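Local coordinates for biogenic amine-binding protein (Rhodnius prolixus, PDB 4GE1) that probably sequesters biogenic amines such as serotonin and norepinephrine in the insect's saliva, holding them inside a lipocalin barrel, at residues Tyr25-Lys30 against Tyr136-Arg141; Ser118-Val123 against Glu147-Lys152. All blocks are in the same frame, centred on the assembly; numbering follows the deposited sequence.

Interaction 1 of 2, residues Tyr25-Lys30 against Tyr136-Arg141. With TSS (2-(1H-indol-3-yl)ethanamine), chain E.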
# COMPACT_ATOMS: atom_id res chain seq x y z
N TYR A 25 0.69 6.85 -4.76
CA TYR A 25 -0.74 6.84 -5.01
C TYR A 25 -1.14 5.45 -5.49
O TYR A 25 -0.46 4.86 -6.33
CB TYR A 25 -1.11 7.87 -6.09
CG TYR A 25 -0.86 9.30 -5.68
CD1 TYR A 25 0.36 9.92 -5.96
CD2 TYR A 25 -1.83 10.03 -5.03
CE1 TYR A 25 0.59 11.24 -5.59
CE2 TYR A 25 -1.61 11.35 -4.65
CZ TYR A 25 -0.39 11.94 -4.93
OH TYR A 25 -0.16 13.25 -4.57
N ILE A 26 -2.24 4.93 -4.95
CA ILE A 26 -2.77 3.65 -5.40
C ILE A 26 -3.73 3.90 -6.56
O ILE A 26 -4.82 4.43 -6.38
CB ILE A 26 -3.46 2.90 -4.26
CG1 ILE A 26 -2.50 2.78 -3.07
CG2 ILE A 26 -3.90 1.51 -4.73
CD1 ILE A 26 -2.90 1.76 -2.05
N THR A 27 -3.30 3.52 -7.76
CA THR A 27 -4.03 3.87 -8.97
C THR A 27 -5.02 2.79 -9.42
O THR A 27 -6.09 3.09 -9.94
CB THR A 27 -3.06 4.19 -10.12
OG1 THR A 27 -2.15 3.10 -10.30
CG2 THR A 27 -2.28 5.46 -9.80
N HIS A 28 -4.64 1.53 -9.22
CA HIS A 28 -5.45 0.39 -9.66
C HIS A 28 -5.33 -0.70 -8.62
O HIS A 28 -4.28 -0.84 -7.99
CB HIS A 28 -4.94 -0.17 -10.99
CG HIS A 28 -4.91 0.82 -12.11
ND1 HIS A 28 -4.01 1.86 -12.17
CD2 HIS A 28 -5.67 0.92 -13.22
CE1 HIS A 28 -4.21 2.56 -13.27
NE2 HIS A 28 -5.22 2.01 -13.93
N TYR A 29 -6.37 -1.50 -8.46
CA TYR A 29 -6.30 -2.60 -7.51
C TYR A 29 -7.45 -3.59 -7.54
O TYR A 29 -8.59 -3.24 -7.86
CB TYR A 29 -6.13 -2.06 -6.09
CG TYR A 29 -7.30 -1.27 -5.55
CD1 TYR A 29 -8.37 -1.91 -4.93
CD2 TYR A 29 -7.33 0.12 -5.63
CE1 TYR A 29 -9.44 -1.18 -4.41
CE2 TYR A 29 -8.38 0.85 -5.11
CZ TYR A 29 -9.43 0.20 -4.50
OH TYR A 29 -10.48 0.96 -4.00
N LYS A 30 -7.14 -4.83 -7.19
CA LYS A 30 -8.15 -5.85 -6.97
C LYS A 30 -8.14 -6.21 -5.50
O LYS A 30 -7.11 -6.62 -4.95
CB LYS A 30 -7.86 -7.10 -7.79
CG LYS A 30 -8.78 -8.27 -7.43
CD LYS A 30 -8.55 -9.46 -8.34
CE LYS A 30 -9.48 -10.61 -8.00
NZ LYS A 30 -8.99 -11.88 -8.60
N TYR A 136 -4.21 -6.88 -4.52
CA TYR A 136 -3.21 -6.64 -5.55
C TYR A 136 -3.31 -5.18 -5.97
O TYR A 136 -4.38 -4.72 -6.39
CB TYR A 136 -3.45 -7.54 -6.76
CG TYR A 136 -3.05 -8.98 -6.56
CD1 TYR A 136 -1.73 -9.39 -6.72
CD2 TYR A 136 -4.00 -9.94 -6.24
CE1 TYR A 136 -1.37 -10.71 -6.55
CE2 TYR A 136 -3.65 -11.27 -6.07
CZ TYR A 136 -2.33 -11.64 -6.23
OH TYR A 136 -1.98 -12.96 -6.06
N ALA A 137 -2.22 -4.44 -5.87
CA ALA A 137 -2.27 -3.00 -6.11
C ALA A 137 -1.18 -2.48 -7.05
O ALA A 137 -0.01 -2.84 -6.92
CB ALA A 137 -2.23 -2.22 -4.78
N VAL A 138 -1.59 -1.62 -7.98
CA VAL A 138 -0.66 -0.81 -8.75
C VAL A 138 -0.50 0.56 -8.08
O VAL A 138 -1.49 1.21 -7.71
CB VAL A 138 -1.10 -0.66 -10.21
CG1 VAL A 138 -0.22 0.35 -10.94
CG2 VAL A 138 -1.05 -2.02 -10.91
N GLN A 139 0.74 0.99 -7.92
CA GLN A 139 1.06 2.20 -7.18
C GLN A 139 1.99 3.11 -7.99
O GLN A 139 2.86 2.65 -8.72
CB GLN A 139 1.67 1.84 -5.82
CG GLN A 139 0.81 0.84 -5.04
CD GLN A 139 1.39 0.44 -3.69
OE1 GLN A 139 0.65 0.21 -2.73
NE2 GLN A 139 2.71 0.33 -3.62
N SER A 140 1.76 4.42 -7.89
CA SER A 140 2.50 5.38 -8.69
C SER A 140 3.02 6.51 -7.81
O SER A 140 2.47 6.78 -6.74
CB SER A 140 1.59 5.94 -9.79
OG SER A 140 2.24 6.94 -10.56
N ARG A 141 4.10 7.15 -8.25
CA ARG A 141 4.62 8.31 -7.55
C ARG A 141 3.76 9.52 -7.87
O ARG A 141 3.77 10.52 -7.15
CB ARG A 141 6.08 8.57 -7.94
CG ARG A 141 7.07 7.53 -7.41
CD ARG A 141 7.04 7.42 -5.89
NE ARG A 141 8.25 6.78 -5.36
CZ ARG A 141 8.48 6.56 -4.07
NH1 ARG A 141 7.58 6.91 -3.16
NH2 ARG A 141 9.62 5.99 -3.68
N1 TSS E . -3.02 0.34 3.80
CA TSS E . -3.34 -1.07 3.82
CB TSS E . -3.18 -1.82 2.53
CG TSS E . -2.03 -1.45 1.65
CD1 TSS E . -2.11 -0.81 0.42
NE1 TSS E . -0.86 -0.67 -0.08
CE2 TSS E . 0.05 -1.21 0.80
CD2 TSS E . -0.65 -1.70 1.88
CZ2 TSS E . 1.47 -1.30 0.76
CH2 TSS E . 2.16 -1.91 1.80
CZ3 TSS E . 1.45 -2.42 2.90
CE3 TSS E . 0.05 -2.31 2.94
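Tyr-25 N donates to Ser-140 O at 2.7 Å in a nearly straight bond (176° at the hydrogen), and Ser-140 N returns one to Tyr-25 O. Lys-30 and Tyr-136 exchange another two backbone bonds at the far end of this antiparallel ladder. Between these pairs the register slips: Val-138 O takes one firm bond, from Thr-27 N at 2.9 Å, while Val-138 N gives to His-28 O, and two residues stand opposite one in a classic beta bulge. Thr-27 OG1 also lies 3.3 Å from Val-138 O, at best a weak bond, because His-28 ND1 competes for the hydroxyl proton. With chi1 at 54°, OG1 sits between the backbone N and the carbonyl carbon of its own residue; from there it is 2.9 Å from His-28 ND1, in the plane of the imidazole at its edge, a hydrogen bond in which either atom could be the donor and which helps fix the ring's rotation. The Tyr-25 ring turns its edge to the carbonyl of Arg-141, and its hydroxyl bonds Lys-45.

On the face toward the barrel interior, Ile-26 and Gln-139 run side by side, with Ala-137 CB resting 4.1 Å from Ile-26 CG2. The extended chain of Gln-139 (chi2 179°) carries its amide to the tryptamine, whose indole NE1 donates to Gln-139 OE1 at 3.2 Å; Ile-26 CD1 packs 3.7 Å from the indole CD1. The NE2 end of Gln-139 bonds Ser-121 and Tyr-112, which should hold the amide with its oxygen toward the ligand. This pairing of strands 23-31 and 130-140 helps close the lipocalin barrel and gives its pocket an acceptor for the indole N-H beside an apolar methyl, consistent with recognition of indole amines.

Interaction 2 of 2, residues Ser118-Val123 against Glu147-Lys152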
# COMPACT_ATOMS: atom_id res chain seq x y z
N SER A 118 11.14 5.08 -8.64
CA SER A 118 10.82 6.50 -8.87
C SER A 118 9.55 6.74 -9.69
O SER A 118 9.22 7.88 -9.99
CB SER A 118 12.03 7.25 -9.47
OG SER A 118 12.38 6.77 -10.76
N LYS A 119 8.84 5.67 -10.04
CA LYS A 119 7.61 5.81 -10.81
C LYS A 119 6.48 4.90 -10.34
O LYS A 119 5.39 5.38 -10.01
CB LYS A 119 7.86 5.58 -12.30
CG LYS A 119 8.55 6.74 -12.99
CD LYS A 119 8.70 6.48 -14.47
CE LYS A 119 9.28 7.69 -15.18
NZ LYS A 119 10.59 8.09 -14.60
N TYR A 120 6.74 3.60 -10.31
CA TYR A 120 5.69 2.61 -10.05
C TYR A 120 6.15 1.47 -9.15
O TYR A 120 7.34 1.17 -9.06
CB TYR A 120 5.21 2.02 -11.38
CG TYR A 120 6.15 0.95 -11.93
CD1 TYR A 120 5.96 -0.40 -11.64
CD2 TYR A 120 7.23 1.30 -12.72
CE1 TYR A 120 6.82 -1.37 -12.13
CE2 TYR A 120 8.10 0.34 -13.22
CZ TYR A 120 7.89 -1.00 -12.93
OH TYR A 120 8.75 -1.95 -13.42
N SER A 121 5.19 0.84 -8.50
CA SER A 121 5.43 -0.42 -7.81
C SER A 121 4.17 -1.26 -7.88
O SER A 121 3.07 -0.74 -7.97
CB SER A 121 5.83 -0.18 -6.35
OG SER A 121 4.81 0.49 -5.64
N VAL A 122 4.34 -2.58 -7.86
CA VAL A 122 3.21 -3.49 -7.90
C VAL A 122 3.30 -4.40 -6.68
O VAL A 122 4.34 -4.98 -6.40
CB VAL A 122 3.19 -4.29 -9.20
CG1 VAL A 122 2.02 -5.25 -9.21
CG2 VAL A 122 3.15 -3.33 -10.39
N VAL A 123 2.21 -4.50 -5.93
CA VAL A 123 2.28 -5.13 -4.62
C VAL A 123 1.15 -6.13 -4.39
O VAL A 123 0.07 -6.01 -4.96
CB VAL A 123 2.32 -4.07 -3.48
CG1 VAL A 123 0.95 -3.39 -3.30
CG2 VAL A 123 2.81 -4.69 -2.18
N GLU A 147 2.70 7.13 -18.61
CA GLU A 147 2.43 6.41 -19.85
C GLU A 147 3.57 5.48 -20.26
O GLU A 147 3.33 4.39 -20.78
CB GLU A 147 2.10 7.39 -20.98
CG GLU A 147 1.54 6.75 -22.24
CD GLU A 147 2.61 6.23 -23.18
OE1 GLU A 147 3.74 6.78 -23.17
OE2 GLU A 147 2.33 5.26 -23.92
N ASP A 148 4.81 5.90 -20.03
CA ASP A 148 5.98 5.15 -20.50
C ASP A 148 6.35 3.92 -19.66
O ASP A 148 7.30 3.20 -19.99
CB ASP A 148 7.19 6.08 -20.68
CG ASP A 148 7.47 6.93 -19.45
OD1 ASP A 148 7.09 6.52 -18.34
OD2 ASP A 148 8.07 8.01 -19.61
N VAL A 149 5.62 3.69 -18.58
CA VAL A 149 5.85 2.51 -17.75
C VAL A 149 4.62 1.59 -17.70
O VAL A 149 4.61 0.61 -16.97
CB VAL A 149 6.27 2.86 -16.30
CG1 VAL A 149 7.54 3.70 -16.30
CG2 VAL A 149 5.14 3.57 -15.55
N LYS A 150 3.59 1.92 -18.47
CA LYS A 150 2.41 1.08 -18.53
C LYS A 150 2.78 -0.37 -18.85
O LYS A 150 2.29 -1.30 -18.21
CB LYS A 150 1.41 1.60 -19.56
CG LYS A 150 0.83 2.98 -19.25
CD LYS A 150 -0.21 3.39 -20.30
CE LYS A 150 -0.69 4.81 -20.08
NZ LYS A 150 -1.21 5.02 -18.70
N SER A 151 3.66 -0.56 -19.83
CA SER A 151 4.05 -1.91 -20.24
C SER A 151 4.72 -2.68 -19.11
O SER A 151 4.41 -3.85 -18.89
CB SER A 151 4.95 -1.87 -21.49
OG SER A 151 6.10 -1.07 -21.26
N LYS A 152 5.62 -2.02 -18.39
CA LYS A 152 6.28 -2.64 -17.24
C LYS A 152 5.29 -3.09 -16.17
O LYS A 152 5.45 -4.14 -15.56
CB LYS A 152 7.32 -1.69 -16.65
CG LYS A 152 8.36 -1.20 -17.65
CD LYS A 152 9.76 -1.30 -17.07
CE LYS A 152 10.79 -0.69 -18.01
NZ LYS A 152 10.57 0.78 -18.21
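Chi1 of Tyr-120, 79°, sets the ring between its own backbone N and carbonyl carbon, while chi1 of Val-149, -58°, swings CG1 beside the backbone N, toward Lys-119. The two side chains cross obliquely, Tyr-120 CD2 lying 4.0 Å from Val-149 CB. Three residues on, Lys-152 crosses the tyrosine at about a right angle, and its CB comes within 3.5 Å of Tyr-120 OH. That hydroxyl finds its hydrogen-bond partner in Asp-114, on strand 102-115, so it is satisfied at the sheet while its ring packs against Val-149 and Lys-152. Val-153 of helix 150-159 adds to the packing on the tyrosine.

Lys-119, just before strand 120-127, lays its hydrocarbon chain across Val-149: CD touches Val-149 CG1 at 3.5 Å. Its ammonium NZ stays 5.4 Å from Asp-148 OD1, too far for a salt bridge, although the opposite charges probably attract weakly through space. Strand 120-127 and helix 150-159, which lies outside the barrel as in other lipocalins, are thus joined here by no direct hydrogen bond; the contact is mainly apolar, aliphatic carbon against a tyrosine whose polar end is bound back to the barrel.

How the interactions relate
Strand 130-140 joins the two contacts: it pairs with 23-31 in interaction 1 and, along its other edge, with strand 120-127, whose start carries interaction 2. The centres of the two interactions are about 10 Å apart, and backbone bonds probably link them directly, from Arg-141 N to Lys-119 O at 2.8 Å and from Gln-139 N to Ser-121 O at 2.9 Å. Interaction 1 reaches into the pocket and touches the tryptamine, whereas the Tyr-120 side chain of interaction 2 lies about 13 Å from it. Helix 150-159 packs on both, Val-153 touching Val-138 as well as Tyr-120, so one helix backs two neighbouring strands of the barrel wall.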